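PDB 5VQE: beta-glucoside phosphorylase BglX from Unidentified, which probably cleaves beta-glucosides by transferring the glucosyl unit to phosphate, as a glycoside hydrolase family 3 enzyme acting as a phosphorylase. Local coordinates for residues Cys91-Gly96 against Val139-Thr144; Val131-Gly136 against Arg181-Trp186; Thr393-Lys398 against Gly552-Asp557; Phe508-Asn513 against Lys524-Ala529. All coordinates share one frame; numbering follows the deposited sequence.

Interaction 1 of 4, residues Cys91-Gly96 against Val139-Thr144; sequences CNLERG and VGVNWT. With G2F (2-deoxy-2-fluoro-alpha-D-glucopyranose), chain B.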
loop_
_atom_site.group_PDB
_atom_site.type_symbol
_atom_site.label_atom_id
_atom_site.label_comp_id
_atom_site.label_asym_id
_atom_site.label_seq_id
_atom_site.Cartn_x
_atom_site.Cartn_y
_atom_site.Cartn_z
ATOM N N CYS A 91 10.016 0.140 4.395
ATOM C CA CYS A 91 8.776 -0.067 5.130
ATOM C C CYS A 91 7.605 0.252 4.201
ATOM O O CYS A 91 7.697 1.170 3.374
ATOM C CB CYS A 91 8.734 0.815 6.391
ATOM S SG CYS A 91 7.524 0.312 7.655
ATOM N N ASN A 92 6.507 -0.500 4.349
ATOM C CA ASN A 92 5.261 -0.243 3.622
ATOM C C ASN A 92 4.464 0.843 4.352
ATOM O O ASN A 92 3.395 0.602 4.916
ATOM C CB ASN A 92 4.415 -1.511 3.503
ATOM C CG ASN A 92 4.978 -2.526 2.524
ATOM O OD1 ASN A 92 5.170 -3.711 2.856
ATOM N ND2 ASN A 92 5.198 -2.087 1.306
ATOM N N LEU A 93 4.989 2.070 4.314
ATOM C CA LEU A 93 4.339 3.199 4.987
ATOM C C LEU A 93 3.287 3.785 4.047
ATOM O O LEU A 93 3.479 4.811 3.397
ATOM C CB LEU A 93 5.368 4.232 5.413
ATOM C CG LEU A 93 6.357 3.750 6.470
ATOM C CD1 LEU A 93 7.676 4.487 6.322
ATOM C CD2 LEU A 93 5.782 3.935 7.875
ATOM N N GLU A 94 2.135 3.118 4.010
ATOM C CA GLU A 94 1.088 3.377 3.032
ATOM C C GLU A 94 0.097 4.446 3.484
ATOM O O GLU A 94 -0.384 5.224 2.656
ATOM C CB GLU A 94 0.346 2.067 2.750
ATOM C CG GLU A 94 -0.725 2.129 1.692
ATOM C CD GLU A 94 -1.467 0.810 1.586
ATOM O OE1 GLU A 94 -2.512 0.652 2.259
ATOM O OE2 GLU A 94 -0.978 -0.084 0.861
ATOM N N ARG A 95 -0.212 4.501 4.783
ATOM C CA ARG A 95 -1.318 5.300 5.300
ATOM C C ARG A 95 -0.881 6.239 6.417
ATOM O O ARG A 95 -1.735 6.759 7.157
ATOM C CB ARG A 95 -2.433 4.382 5.798
ATOM C CG ARG A 95 -2.807 3.353 4.763
ATOM C CD ARG A 95 -4.068 2.615 5.107
ATOM N NE ARG A 95 -4.354 1.627 4.077
ATOM C CZ ARG A 95 -5.519 1.013 3.919
ATOM N NH1 ARG A 95 -6.542 1.271 4.735
ATOM N NH2 ARG A 95 -5.652 0.135 2.933
ATOM N N GLY A 96 0.420 6.478 6.538
ATOM C CA GLY A 96 0.996 7.239 7.630
ATOM C C GLY A 96 1.976 6.354 8.368
ATOM O O GLY A 96 2.457 5.373 7.803
ATOM N N VAL A 139 12.784 6.370 13.180
ATOM C CA VAL A 139 13.233 5.069 13.645
ATOM C C VAL A 139 14.251 4.440 12.712
ATOM O O VAL A 139 14.661 3.295 12.943
ATOM C CB VAL A 139 12.037 4.116 13.861
ATOM C CG1 VAL A 139 10.993 4.759 14.760
ATOM C CG2 VAL A 139 11.414 3.683 12.541
ATOM N N GLY A 140 14.659 5.138 11.653
ATOM C CA GLY A 140 15.722 4.662 10.788
ATOM C C GLY A 140 15.298 4.243 9.397
ATOM O O GLY A 140 16.166 3.896 8.590
ATOM N N VAL A 141 14.004 4.256 9.084
ATOM C CA VAL A 141 13.553 3.920 7.742
ATOM C C VAL A 141 14.039 4.983 6.767
ATOM O O VAL A 141 13.892 6.191 7.011
ATOM C CB VAL A 141 12.022 3.787 7.706
ATOM C CG1 VAL A 141 11.524 3.619 6.273
ATOM C CG2 VAL A 141 11.575 2.620 8.553
ATOM N N ASN A 142 14.618 4.541 5.648
ATOM C CA ASN A 142 15.071 5.458 4.610
ATOM C C ASN A 142 14.477 5.145 3.242
ATOM O O ASN A 142 14.902 5.742 2.246
ATOM C CB ASN A 142 16.604 5.474 4.535
ATOM C CG ASN A 142 17.216 4.096 4.362
ATOM O OD1 ASN A 142 16.708 3.248 3.624
ATOM N ND2 ASN A 142 18.342 3.872 5.040
ATOM N N TRP A 143 13.480 4.264 3.172
ATOM C CA TRP A 143 12.912 3.813 1.903
ATOM C C TRP A 143 11.465 3.416 2.159
ATOM O O TRP A 143 11.216 2.456 2.887
ATOM C CB TRP A 143 13.716 2.633 1.366
ATOM C CG TRP A 143 13.428 2.204 -0.041
ATOM C CD1 TRP A 143 12.653 2.842 -0.972
ATOM C CD2 TRP A 143 13.939 1.032 -0.679
ATOM N NE1 TRP A 143 12.653 2.128 -2.153
ATOM C CE2 TRP A 143 13.438 1.014 -1.993
ATOM C CE3 TRP A 143 14.778 -0.008 -0.264
ATOM C CZ2 TRP A 143 13.743 -0.012 -2.892
ATOM C CZ3 TRP A 143 15.070 -1.023 -1.154
ATOM C CH2 TRP A 143 14.568 -1.008 -2.454
ATOM N N THR A 144 10.511 4.141 1.588
ATOM C CA THR A 144 9.111 3.744 1.672
ATOM C C THR A 144 8.709 3.117 0.348
ATOM O O THR A 144 9.010 3.662 -0.721
ATOM C CB THR A 144 8.183 4.908 2.022
ATOM O OG1 THR A 144 6.858 4.401 2.199
ATOM C CG2 THR A 144 8.156 5.978 0.944
HETATM C C1 G2F B . 4.700 -7.038 -2.637
HETATM C C2 G2F B . 3.479 -6.062 -2.624
HETATM C C3 G2F B . 4.025 -4.615 -2.433
HETATM C C4 G2F B . 4.899 -4.579 -1.142
HETATM C C5 G2F B . 6.047 -5.633 -1.300
HETATM C C6 G2F B . 6.930 -5.702 0.010
HETATM O O3 G2F B . 2.927 -3.777 -2.185
HETATM O O4 G2F B . 5.510 -3.318 -1.085
HETATM O O5 G2F B . 5.459 -6.913 -1.460
HETATM O O6 G2F B . 6.081 -5.891 1.106
HETATM F F2 G2F B . 2.819 -6.129 -3.801
#
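Beside the sugar pocket of the family 3 barrel, Cys-91, the last residue of strand 88-91, forms a parallel beta bridge with Thr-144 of the short strand 143-144. Cys-91 N gives a weak, bent hydrogen bond to Trp-143 O (3.0 Å, 135° at the hydrogen), while Thr-144 CA makes a CA-H...O contact of 3.4 Å with Cys-91 O; a further backbone hydrogen bond joins Cys-91 to Tyr-145. Side chains close the seam. Val-141 holds CG1 anti to its backbone N (chi1 172°) and meets Leu-93 tip to tip, CG1 to CD1 at 3.9 Å; the same CG1 lies 4.0 Å from Cys-91 CB. Branched and compact apolar groups suit this buried wall. Thr-144 OG1 passes 3.5 Å from Leu-93 CB, but its hydroxyl is hydrogen-bonded to Tyr-179, which also binds Leu-93 O. Gly-140, just past helix 122-138, has positive phi and completes a Schellman motif.

Such a barrel carries its ligand site at the C-terminal ends of its strands, and here the chain leaving Cys-91 bends through two inverse gamma turns centred on Asn-92 and Leu-93. Asn-92 faces the bound 2-deoxy-2-fluoro-alpha-D-glucopyranose, which is also hydrogen-bonded to Lys-193, His-194 and Arg-163. Glu-94 forms the second shell: its OE1 takes Arg-95 NE at 2.8 Å through the anti lone pair, with the acceptor in the guanidinium plane, and its OE2 makes a salt bridge to Arg-163 NE and so probably steadies the arginine that bonds the sugar.

Interaction 2 of 4, residues Val131-Gly136 against Arg181-Trp186; sequences VCASEG and RGCRKW
Because Trp-186 carries CG anti to its carbonyl carbon (chi1 -65°), its indole swings back over helix 122-138 and lays one face on Ser-134. The serine in turn holds OG anti to the backbone N (chi1 178°): CB, placed by the helix backbone, stands over the five-membered ring, and the torsion carries OG over the six-membered one. The result is a CH-pi contact: Ser-134 CB stands 3.8 Å from the centroid of the Trp-186 pyrrole ring, only 16° off the normal, and OG comes within 3.7 Å of Trp-186 CZ2. That hydroxyl finds a hydrogen-bond partner elsewhere, so it does not depend on the ring.

Ala-133 is the point of closest backbone approach. Its CB fits between Cys-183 CA and Trp-186 CB, 3.6 Å from each, and lies 4.1 Å from Cys-183 CB. A single methyl suits this place because the CA atoms of Ala-133 and Cys-183 are only 5.0 Å apart. No hydrogen bond joins the two segments; the polar edge of the indole is held instead from one turn earlier in the helix, where Glu-130 accepts from Trp-186 NE1 and pairs with Lys-185. Arg-374 also touches the tryptophan and binds Ser-134 O, so a later part of the chain reaches this seam. Close packing of neighbouring helices, here helix 122-138 before strand 143-144 and helix 169-184 after it, is what the outer layer of a TIM barrel is made of.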
loop_
_atom_site.group_PDB
_atom_site.type_symbol
_atom_site.label_atom_id
_atom_site.label_comp_id
_atom_site.label_asym_id
_atom_site.label_seq_id
_atom_site.Cartn_x
_atom_site.Cartn_y
_atom_site.Cartn_z
ATOM N N VAL A 131 3.867 12.478 7.009
ATOM C CA VAL A 131 3.704 11.636 8.194
ATOM C C VAL A 131 4.459 10.330 8.013
ATOM O O VAL A 131 5.168 9.868 8.915
ATOM C CB VAL A 131 2.218 11.378 8.499
ATOM C CG1 VAL A 131 2.080 10.434 9.700
ATOM C CG2 VAL A 131 1.502 12.682 8.773
ATOM N N CYS A 132 4.312 9.707 6.843
ATOM C CA CYS A 132 4.997 8.444 6.601
ATOM C C CYS A 132 6.500 8.600 6.782
ATOM O O CYS A 132 7.142 7.824 7.500
ATOM C CB CYS A 132 4.695 7.934 5.194
ATOM S SG CYS A 132 2.961 7.557 4.839
ATOM N N ALA A 133 7.080 9.596 6.123
ATOM C CA ALA A 133 8.523 9.756 6.123
ATOM C C ALA A 133 9.018 10.345 7.437
ATOM O O ALA A 133 10.087 9.958 7.930
ATOM C CB ALA A 133 8.940 10.628 4.941
ATOM N N SER A 134 8.259 11.275 8.017
ATOM C CA SER A 134 8.652 11.850 9.298
ATOM C C SER A 134 8.716 10.779 10.376
ATOM O O SER A 134 9.711 10.671 11.105
ATOM C CB SER A 134 7.680 12.960 9.699
ATOM O OG SER A 134 8.041 13.491 10.957
ATOM N N GLU A 135 7.662 9.969 10.493
ATOM C CA GLU A 135 7.638 8.939 11.530
ATOM C C GLU A 135 8.573 7.787 11.184
ATOM O O GLU A 135 9.280 7.268 12.055
ATOM C CB GLU A 135 6.198 8.468 11.738
ATOM C CG GLU A 135 5.288 9.627 12.159
ATOM C CD GLU A 135 3.960 9.192 12.728
ATOM O OE1 GLU A 135 3.617 7.997 12.606
ATOM O OE2 GLU A 135 3.262 10.053 13.314
ATOM N N GLY A 136 8.631 7.404 9.909
ATOM C CA GLY A 136 9.556 6.357 9.507
ATOM C C GLY A 136 11.008 6.736 9.737
ATOM O O GLY A 136 11.788 5.950 10.273
ATOM N N ARG A 181 6.623 14.438 -2.710
ATOM C CA ARG A 181 7.156 15.688 -2.176
ATOM C C ARG A 181 7.279 15.618 -0.665
ATOM O O ARG A 181 8.296 16.036 -0.096
ATOM C CB ARG A 181 6.278 16.873 -2.577
ATOM C CG ARG A 181 6.523 17.387 -3.980
ATOM C CD ARG A 181 6.003 18.826 -4.147
ATOM N NE ARG A 181 4.576 18.962 -3.852
ATOM C CZ ARG A 181 3.599 18.641 -4.697
ATOM N NH1 ARG A 181 3.881 18.145 -5.894
ATOM N NH2 ARG A 181 2.334 18.808 -4.342
ATOM N N GLY A 182 6.248 15.091 0.002
ATOM C CA GLY A 182 6.284 14.984 1.449
ATOM C C GLY A 182 7.391 14.074 1.941
ATOM O O GLY A 182 8.002 14.333 2.979
ATOM N N CYS A 183 7.668 12.994 1.204
ATOM C CA CYS A 183 8.707 12.067 1.640
ATOM C C CYS A 183 10.097 12.665 1.469
ATOM O O CYS A 183 10.960 12.490 2.336
ATOM C CB CYS A 183 8.614 10.742 0.866
ATOM S SG CYS A 183 7.152 9.779 1.203
ATOM N N ARG A 184 10.342 13.352 0.348
ATOM C CA ARG A 184 11.671 13.895 0.081
ATOM C C ARG A 184 12.057 14.953 1.101
ATOM O O ARG A 184 13.249 15.189 1.335
ATOM C CB ARG A 184 11.722 14.479 -1.329
ATOM C CG ARG A 184 11.547 13.415 -2.383
ATOM C CD ARG A 184 11.738 13.915 -3.785
ATOM N NE ARG A 184 11.529 12.788 -4.681
ATOM C CZ ARG A 184 10.584 12.703 -5.607
ATOM N NH1 ARG A 184 9.735 13.700 -5.825
ATOM N NH2 ARG A 184 10.502 11.601 -6.334
ATOM N N LYS A 185 11.066 15.607 1.707
ATOM C CA LYS A 185 11.342 16.568 2.763
ATOM C C LYS A 185 12.016 15.904 3.957
ATOM O O LYS A 185 12.735 16.575 4.707
ATOM C CB LYS A 185 10.029 17.256 3.165
ATOM C CG LYS A 185 10.036 17.918 4.531
ATOM C CD LYS A 185 8.808 18.819 4.729
ATOM C CE LYS A 185 8.734 19.347 6.167
ATOM N NZ LYS A 185 7.589 20.288 6.378
ATOM N N TRP A 186 11.841 14.594 4.123
ATOM C CA TRP A 186 12.400 13.873 5.256
ATOM C C TRP A 186 13.467 12.866 4.845
ATOM O O TRP A 186 13.842 12.012 5.652
ATOM C CB TRP A 186 11.270 13.200 6.041
ATOM C CG TRP A 186 10.359 14.214 6.663
ATOM C CD1 TRP A 186 9.212 14.722 6.130
ATOM C CD2 TRP A 186 10.539 14.869 7.921
ATOM N NE1 TRP A 186 8.661 15.647 6.981
ATOM C CE2 TRP A 186 9.461 15.758 8.087
ATOM C CE3 TRP A 186 11.512 14.790 8.925
ATOM C CZ2 TRP A 186 9.320 16.557 9.219
ATOM C CZ3 TRP A 186 11.371 15.591 10.048
ATOM C CH2 TRP A 186 10.287 16.462 10.183
#

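Interaction 3 of 4, residues Thr393-Lys398 against Gly552-Asp557; sequences TLVKDK and GKSPVD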
loop_
_atom_site.group_PDB
_atom_site.type_symbol
_atom_site.label_atom_id
_atom_site.label_comp_id
_atom_site.label_asym_id
_atom_site.label_seq_id
_atom_site.Cartn_x
_atom_site.Cartn_y
_atom_site.Cartn_z
ATOM N N THR A 393 -17.706 10.967 2.128
ATOM C CA THR A 393 -18.448 11.236 0.901
ATOM C C THR A 393 -19.879 10.746 1.038
ATOM O O THR A 393 -20.112 9.555 1.268
ATOM C CB THR A 393 -17.784 10.558 -0.299
ATOM O OG1 THR A 393 -16.407 10.952 -0.371
ATOM C CG2 THR A 393 -18.494 10.940 -1.585
ATOM N N LEU A 394 -20.833 11.663 0.877
ATOM C CA LEU A 394 -22.247 11.307 0.783
ATOM C C LEU A 394 -22.533 10.854 -0.648
ATOM O O LEU A 394 -22.583 11.682 -1.562
ATOM C CB LEU A 394 -23.107 12.511 1.162
ATOM C CG LEU A 394 -24.380 12.352 1.991
ATOM C CD1 LEU A 394 -25.367 13.479 1.651
ATOM C CD2 LEU A 394 -25.030 10.999 1.827
ATOM N N VAL A 395 -22.710 9.550 -0.855
ATOM C CA VAL A 395 -22.839 8.993 -2.206
ATOM C C VAL A 395 -24.286 8.972 -2.662
ATOM O O VAL A 395 -24.607 9.362 -3.788
ATOM C CB VAL A 395 -22.237 7.570 -2.255
ATOM C CG1 VAL A 395 -22.379 6.962 -3.656
ATOM C CG2 VAL A 395 -20.791 7.584 -1.821
ATOM N N LYS A 396 -25.168 8.493 -1.795
ATOM C CA LYS A 396 -26.567 8.277 -2.127
ATOM C C LYS A 396 -27.381 8.771 -0.946
ATOM O O LYS A 396 -27.087 8.419 0.198
ATOM C CB LYS A 396 -26.827 6.790 -2.413
ATOM C CG LYS A 396 -28.215 6.446 -2.918
ATOM C CD LYS A 396 -28.298 4.953 -3.233
ATOM C CE LYS A 396 -29.693 4.533 -3.636
ATOM N NZ LYS A 396 -29.758 3.070 -3.899
ATOM N N ASP A 397 -28.365 9.623 -1.222
ATOM C CA ASP A 397 -29.120 10.324 -0.196
ATOM C C ASP A 397 -30.575 10.433 -0.654
ATOM O O ASP A 397 -31.104 11.513 -0.881
ATOM C CB ASP A 397 -28.495 11.696 0.056
ATOM C CG ASP A 397 -29.167 12.462 1.179
ATOM O OD1 ASP A 397 -29.206 13.710 1.087
ATOM O OD2 ASP A 397 -29.654 11.830 2.144
ATOM N N LYS A 398 -31.235 9.283 -0.811
ATOM C CA LYS A 398 -32.587 9.224 -1.357
ATOM C C LYS A 398 -33.615 8.858 -0.291
ATOM O O LYS A 398 -34.633 8.227 -0.584
ATOM C CB LYS A 398 -32.638 8.245 -2.530
ATOM C CG LYS A 398 -32.131 8.849 -3.841
ATOM C CD LYS A 398 -32.222 7.880 -5.003
ATOM N N GLY A 552 -16.499 15.301 0.860
ATOM C CA GLY A 552 -15.750 14.403 0.002
ATOM C C GLY A 552 -16.347 14.301 -1.386
ATOM O O GLY A 552 -17.546 14.459 -1.588
ATOM N N LYS A 553 -15.476 14.023 -2.355
ATOM C CA LYS A 553 -15.861 13.771 -3.739
ATOM C C LYS A 553 -15.323 12.405 -4.143
ATOM O O LYS A 553 -14.115 12.161 -4.052
ATOM C CB LYS A 553 -15.318 14.860 -4.666
ATOM C CG LYS A 553 -15.532 14.580 -6.148
ATOM C CD LYS A 553 -14.853 15.624 -7.013
ATOM C CE LYS A 553 -14.919 15.243 -8.478
ATOM N NZ LYS A 553 -14.513 16.372 -9.363
ATOM N N SER A 554 -16.214 11.525 -4.585
ATOM C CA SER A 554 -15.828 10.171 -4.952
ATOM C C SER A 554 -14.682 10.197 -5.967
ATOM O O SER A 554 -14.839 10.785 -7.044
ATOM C CB SER A 554 -17.031 9.439 -5.537
ATOM O OG SER A 554 -18.023 9.250 -4.553
ATOM N N PRO A 555 -13.531 9.589 -5.668
ATOM C CA PRO A 555 -12.438 9.495 -6.652
ATOM C C PRO A 555 -12.539 8.289 -7.571
ATOM O O PRO A 555 -11.577 7.982 -8.285
ATOM C CB PRO A 555 -11.205 9.376 -5.749
ATOM C CG PRO A 555 -11.701 8.567 -4.591
ATOM C CD PRO A 555 -13.160 8.951 -4.391
ATOM N N VAL A 556 -13.706 7.648 -7.543
ATOM C CA VAL A 556 -14.000 6.394 -8.211
ATOM C C VAL A 556 -15.506 6.421 -8.471
ATOM O O VAL A 556 -16.226 7.232 -7.889
ATOM C CB VAL A 556 -13.550 5.242 -7.280
ATOM C CG1 VAL A 556 -14.654 4.285 -6.991
ATOM C CG2 VAL A 556 -12.290 4.575 -7.798
ATOM N N ASP A 557 -15.984 5.559 -9.370
ATOM C CA ASP A 557 -17.431 5.423 -9.557
ATOM C C ASP A 557 -17.974 4.450 -8.520
ATOM O O ASP A 557 -17.802 3.235 -8.673
ATOM C CB ASP A 557 -17.782 4.919 -10.959
ATOM C CG ASP A 557 -19.280 4.700 -11.145
ATOM O OD1 ASP A 557 -20.080 5.262 -10.360
ATOM O OD2 ASP A 557 -19.663 3.951 -12.074
HETATM O O HOH W 1 -19.836 14.222 0.064
#
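Thr-393 points its side chain at the loop 552-557 and touches it with both branches. Its OG1, set anti to the carbonyl carbon (chi1 -54°), lies against the backbone of Gly-552, 3.5 Å from that residue's CA, whereas CG2 reaches both Gly-552 O, at 3.6 Å, and Ser-554 OG, at 3.4 Å. Glycine suits the first place, since a CB there would run into Thr-393 OG1. Val-395 CG2 approaches the same Ser-554 OG more loosely, at 4.2 Å.

The strand carrying these residues, 393-397, is the outermost of a mixed six-stranded sheet, consistent with the alpha/beta second domain of family 3 enzymes. It runs antiparallel to strand 525-528, and Val-395 with Lys-396 opposite Tyr-526 makes a classic beta bulge. Within the two segments a water bridges the backbones: it accepts from Leu-394 N at 2.9 Å and donates to Gly-552 O at 2.8 Å. Gly-552 also makes a direct backbone hydrogen bond with Ile-392, just before the strand. The threonine hydroxyl is hydrogen-bonded to Ser-391 O and Tyr-530 OH. A valine in place of Thr-393 would probably leave both of these without their mate.

Interaction 4 of 4, residues Phe508-Asn513 against Lys524-Ala529; sequences FLSFSN and KTYINA
Phe-508 and Tyr-526 lie side by side on one face of a parallel strand pair, 506-510 with 525-528, in the mixed sheet that follows the barrel, consistent with the alpha/beta second domain of family 3 enzymes. Their planes are nearly parallel, at 12°, but the rings are displaced, centroids 5.5 Å apart, with little face shared; the contact is Phe-508 CD1 beside Tyr-526 CE1 at 3.4 Å. Four backbone hydrogen bonds keep the register, starting at Phe-508 N to Thr-525 O. On the other face Leu-509 CD2 fits against Ile-527 CD1 at 3.7 Å, a branched pair suited to the layer between the sheet and helix 534-544, from which Met-540 touches Ile-527.

Beyond the rings, the small Ser-510 settles into the hollow between Tyr-526 and Asn-528, its CB 3.5 Å from both Tyr-526 OH and Asn-528 OD1. Its hydroxyl, anti to the backbone N (chi1 176°), turns back toward its own segment, donating to Asn-513 O at 2.6 Å and accepting from Ser-512 N in an ST turn. An alanine here would probably leave Asn-513 O without its hydroxyl donor and Ser-512 N without its acceptor. Asn-528 suits its edge of the hollow because ND2 is spent on Pro-514 O while OD1 takes a weak bond from Tyr-526 OH. At the strand end, the Ala-529 methyl, CB, packs against Phe-511 CD2 at 3.8 Å.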
loop_
_atom_site.group_PDB
_atom_site.type_symbol
_atom_site.label_atom_id
_atom_site.label_comp_id
_atom_site.label_asym_id
_atom_site.label_seq_id
_atom_site.Cartn_x
_atom_site.Cartn_y
_atom_site.Cartn_z
ATOM N N PHE A 508 -26.245 2.991 5.578
ATOM C CA PHE A 508 -25.087 2.130 5.339
ATOM C C PHE A 508 -23.824 2.982 5.257
ATOM O O PHE A 508 -23.743 3.895 4.430
ATOM C CB PHE A 508 -25.256 1.306 4.056
ATOM C CG PHE A 508 -24.285 0.166 3.947
ATOM C CD1 PHE A 508 -22.973 0.386 3.565
ATOM C CD2 PHE A 508 -24.678 -1.127 4.249
ATOM C CE1 PHE A 508 -22.077 -0.665 3.481
ATOM C CE2 PHE A 508 -23.789 -2.173 4.164
ATOM C CZ PHE A 508 -22.489 -1.942 3.782
ATOM N N LEU A 509 -22.853 2.682 6.119
ATOM C CA LEU A 509 -21.570 3.372 6.173
ATOM C C LEU A 509 -20.462 2.384 5.835
ATOM O O LEU A 509 -20.289 1.383 6.539
ATOM C CB LEU A 509 -21.321 3.957 7.563
ATOM C CG LEU A 509 -22.445 4.762 8.216
ATOM C CD1 LEU A 509 -22.073 5.081 9.655
ATOM C CD2 LEU A 509 -22.729 6.030 7.435
ATOM N N SER A 510 -19.698 2.671 4.786
ATOM C CA SER A 510 -18.479 1.926 4.499
ATOM C C SER A 510 -17.273 2.713 4.994
ATOM O O SER A 510 -17.096 3.881 4.628
ATOM C CB SER A 510 -18.309 1.648 3.009
ATOM O OG SER A 510 -17.062 0.998 2.804
ATOM N N PHE A 511 -16.442 2.064 5.809
ATOM C CA PHE A 511 -15.179 2.633 6.256
ATOM C C PHE A 511 -13.987 2.017 5.526
ATOM O O PHE A 511 -12.850 2.103 6.004
ATOM C CB PHE A 511 -15.046 2.474 7.771
ATOM C CG PHE A 511 -15.964 3.388 8.561
ATOM C CD1 PHE A 511 -17.297 3.052 8.769
ATOM C CD2 PHE A 511 -15.492 4.583 9.085
ATOM C CE1 PHE A 511 -18.142 3.891 9.495
ATOM C CE2 PHE A 511 -16.330 5.423 9.810
ATOM C CZ PHE A 511 -17.662 5.070 10.013
ATOM N N SER A 512 -14.222 1.415 4.362
ATOM C CA SER A 512 -13.124 0.939 3.533
ATOM C C SER A 512 -13.564 0.827 2.077
ATOM O O SER A 512 -13.505 1.817 1.338
ATOM C CB SER A 512 -12.604 -0.389 4.076
ATOM O OG SER A 512 -11.304 -0.635 3.601
ATOM N N ASN A 513 -14.040 -0.344 1.662
ATOM C CA ASN A 513 -14.363 -0.593 0.259
ATOM C C ASN A 513 -15.413 0.403 -0.237
ATOM O O ASN A 513 -16.505 0.485 0.349
ATOM C CB ASN A 513 -14.870 -2.029 0.106
ATOM C CG ASN A 513 -15.089 -2.434 -1.344
ATOM O OD1 ASN A 513 -15.084 -1.608 -2.245
ATOM N ND2 ASN A 513 -15.305 -3.727 -1.563
ATOM N N LYS A 524 -30.822 3.097 0.629
ATOM C CA LYS A 524 -31.219 4.404 0.120
ATOM C C LYS A 524 -30.297 5.530 0.570
ATOM O O LYS A 524 -30.290 6.591 -0.066
ATOM C CB LYS A 524 -32.655 4.737 0.562
ATOM C CG LYS A 524 -33.711 3.696 0.181
ATOM C CD LYS A 524 -35.119 4.208 0.507
ATOM C CE LYS A 524 -36.181 3.107 0.484
ATOM N NZ LYS A 524 -36.151 2.290 -0.762
ATOM N N THR A 525 -29.546 5.337 1.651
ATOM C CA THR A 525 -28.557 6.309 2.111
ATOM C C THR A 525 -27.236 5.581 2.322
ATOM O O THR A 525 -27.171 4.617 3.093
ATOM C CB THR A 525 -29.012 7.004 3.400
ATOM O OG1 THR A 525 -30.341 7.506 3.224
ATOM C CG2 THR A 525 -28.093 8.174 3.728
ATOM N N TYR A 526 -26.193 6.033 1.628
ATOM C CA TYR A 526 -24.914 5.332 1.579
ATOM C C TYR A 526 -23.792 6.354 1.626
ATOM O O TYR A 526 -23.822 7.338 0.885
ATOM C CB TYR A 526 -24.802 4.482 0.306
ATOM C CG TYR A 526 -23.500 3.716 0.192
ATOM C CD1 TYR A 526 -23.391 2.421 0.667
ATOM C CD2 TYR A 526 -22.374 4.299 -0.378
ATOM C CE1 TYR A 526 -22.197 1.718 0.574
ATOM C CE2 TYR A 526 -21.179 3.605 -0.480
ATOM C CZ TYR A 526 -21.095 2.315 0.001
ATOM O OH TYR A 526 -19.905 1.612 -0.084
ATOM N N ILE A 527 -22.817 6.124 2.508
ATOM C CA ILE A 527 -21.697 7.037 2.714
ATOM C C ILE A 527 -20.401 6.236 2.658
ATOM O O ILE A 527 -20.289 5.177 3.284
ATOM C CB ILE A 527 -21.807 7.787 4.058
ATOM C CG1 ILE A 527 -23.057 8.673 4.076
ATOM C CG2 ILE A 527 -20.576 8.670 4.295
ATOM C CD1 ILE A 527 -23.516 9.065 5.462
ATOM N N ASN A 528 -19.425 6.748 1.916
ATOM C CA ASN A 528 -18.086 6.173 1.868
ATOM C C ASN A 528 -17.149 7.016 2.723
ATOM O O ASN A 528 -17.062 8.233 2.534
ATOM C CB ASN A 528 -17.567 6.119 0.432
ATOM C CG ASN A 528 -17.973 4.854 -0.298
ATOM O OD1 ASN A 528 -18.184 3.807 0.315
ATOM N ND2 ASN A 528 -18.054 4.939 -1.620
ATOM N N ALA A 529 -16.437 6.361 3.647
ATOM C CA ALA A 529 -15.444 7.015 4.484
ATOM C C ALA A 529 -14.016 6.536 4.231
ATOM O O ALA A 529 -13.078 7.183 4.708
ATOM C CB ALA A 529 -15.790 6.813 5.964
HETATM O O HOH W 2 -15.362 3.843 1.737
#

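In the fold
Interactions 1 and 2 are buried and belong to the barrel. Their segments alternate along the chain and touch directly, Val-141 N probably bonding to Gly-136 O, so the strand bridge beside the sugar and the helix seam outside it are neighbouring layers of one unit. Interactions 3 and 4 lie well away from both and share the mixed sheet: strand 525-528 is flanked by 506-510 and 393-397, and interaction 4 is nested inside the loop that interaction 3 closes. Interaction 4 is core, with four regular backbone bonds and paired apolar groups; interaction 3 is a surface contact, mainly one threonine's van der Waals touches plus a water bridge. Interaction 2 has no direct hydrogen bond, interaction 1 one weak one.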